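Local coordinates for cell wall surface anchor family protein (Streptococcus pneumoniae, PDB 4OQ1), which is an ancillary pilin, built partly of prealbumin-like domains, that probably anchors the pneumococcal pilus to the cell wall, at residues 236-239 against 245-248. The protein carries 3 engineered substitutions. Residues are numbered along the deposited sequence; the frame is centred on the assembly and turned at random.
Sequences TDVQ and LVTI
The flat groups that touch across this contact are peptide carbonyls of strand 235-240, each met by a methyl group that sits beyond the oxygen and off the carbonyl plane, not over its face. Asp237 O lies 4.0 Å from Ile248 CG2, and Gln239 O lies 3.9 Å from Val246 CG2. Both are van der Waals contacts, a methyl being no real hydrogen-bond donor, and no hydrogen bond joins the two segments. This is the partly exposed margin of a beta sandwich, the prealbumin-like (CnaB) fold, and these two consecutive strands belong to different sheets. Strand 235-240 is bonded through its backbone to strand 216-224, at Phe220 and Tyr218, while strand 246-254 pairs with strand 150-157. The two segments run antiparallel at 171°, with axes 8.3 Å apart, a spacing filled by side chains.

Thr236 and Val238 on one strand, and Val246 and Ile248 on the other, send their CB atoms inward. All four are beta-branched, a shape that suits extended backbone. Asp237 and Gln239 turn to the other side of their strand, where Asp237 OD1 forms a salt bridge with Arg219, and Gln239 NE2 a hydrogen bond with Asn217.

Val238 is the buried member of the contact. Its CG2 touches Val246 CG1 at 3.5 Å; the two valines lie alongside each other, pointing opposite ways. The same methyl also packs 4.0 Å from Ile248 CG2, here with the side chains nearly perpendicular. Beyond it, Ile248 and Thr236 approach tip to tip. With CG1 set between the backbone N and the carbonyl carbon (chi1 48°) and CD1 anti to CA (chi2 164°), the longer branch reaches to the threonine. Threonine suits this half-open place: OG1 is turned away from the isoleucine, and Thr236 CG2 meets Ile248 CD1 at 3.5 Å.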
loop_
_atom_site.group_PDB
_atom_site.type_symbol
_atom_site.label_atom_id
_atom_site.label_comp_id
_atom_site.label_asym_id
_atom_site.label_seq_id
_atom_site.Cartn_x
_atom_site.Cartn_y
_atom_site.Cartn_z
ATOM N N THR A 236 12.899 4.959 -1.614
ATOM C CA THR A 236 13.749 4.275 -0.653
ATOM C C THR A 236 13.753 2.784 -1.087
ATOM O O THR A 236 12.718 2.101 -1.116
ATOM C CB THR A 236 13.247 4.461 0.809
ATOM O OG1 THR A 236 13.270 5.844 1.142
ATOM C CG2 THR A 236 14.185 3.729 1.740
ATOM N N ASP A 237 14.932 2.283 -1.405
ATOM C CA ASP A 237 15.121 0.961 -1.975
ATOM C C ASP A 237 15.224 -0.064 -0.905
ATOM O O ASP A 237 15.667 0.198 0.222
ATOM C CB ASP A 237 16.412 0.955 -2.849
ATOM C CG ASP A 237 16.141 1.407 -4.277
ATOM O OD1 ASP A 237 15.159 2.157 -4.592
ATOM O OD2 ASP A 237 16.930 0.982 -5.133
ATOM N N VAL A 238 14.813 -1.275 -1.212
ATOM C CA VAL A 238 14.905 -2.313 -0.176
ATOM C C VAL A 238 15.047 -3.628 -0.949
ATOM O O VAL A 238 14.557 -3.741 -2.067
ATOM C CB VAL A 238 13.699 -2.329 0.792
ATOM C CG1 VAL A 238 12.488 -2.795 0.125
ATOM C CG2 VAL A 238 13.989 -3.297 1.926
ATOM N N GLN A 239 15.859 -4.533 -0.400
ATOM C CA GLN A 239 16.187 -5.813 -1.043
ATOM C C GLN A 239 15.821 -6.922 -0.074
ATOM O O GLN A 239 16.214 -6.905 1.128
ATOM C CB GLN A 239 17.646 -5.903 -1.417
ATOM C CG GLN A 239 18.001 -7.216 -2.174
ATOM C CD GLN A 239 19.489 -7.314 -2.564
ATOM O OE1 GLN A 239 20.374 -7.513 -1.730
ATOM N NE2 GLN A 239 19.751 -7.108 -3.823
ATOM N N LEU A 245 13.273 -10.198 8.759
ATOM C CA LEU A 245 12.794 -8.774 8.739
ATOM C C LEU A 245 13.857 -7.835 8.243
ATOM O O LEU A 245 15.005 -7.844 8.721
ATOM C CB LEU A 245 12.323 -8.367 10.087
ATOM C CG LEU A 245 11.883 -6.897 10.250
ATOM C CD1 LEU A 245 10.592 -6.626 9.494
ATOM C CD2 LEU A 245 11.743 -6.559 11.716
ATOM N N VAL A 246 13.499 -7.031 7.223
ATOM C CA VAL A 246 14.256 -5.848 6.787
ATOM C C VAL A 246 13.493 -4.557 7.198
ATOM O O VAL A 246 12.311 -4.438 6.958
ATOM C CB VAL A 246 14.448 -5.892 5.300
ATOM C CG1 VAL A 246 15.286 -4.709 4.909
ATOM C CG2 VAL A 246 15.153 -7.168 4.894
ATOM N N THR A 247 14.150 -3.687 7.959
ATOM C CA THR A 247 13.620 -2.388 8.396
ATOM C C THR A 247 14.347 -1.253 7.679
ATOM O O THR A 247 15.583 -1.293 7.608
ATOM C CB THR A 247 13.781 -2.302 9.919
ATOM O OG1 THR A 247 12.993 -3.354 10.496
ATOM C CG2 THR A 247 13.278 -1.008 10.457
ATOM N N ILE A 248 13.594 -0.315 7.041
ATOM C CA ILE A 248 14.154 0.830 6.417
ATOM C C ILE A 248 13.467 2.053 7.095
ATOM O O ILE A 248 12.273 1.991 7.525
ATOM C CB ILE A 248 13.919 0.943 4.862
ATOM C CG1 ILE A 248 12.485 0.691 4.530
ATOM C CG2 ILE A 248 14.759 -0.022 4.066
ATOM C CD1 ILE A 248 12.143 1.180 3.123
#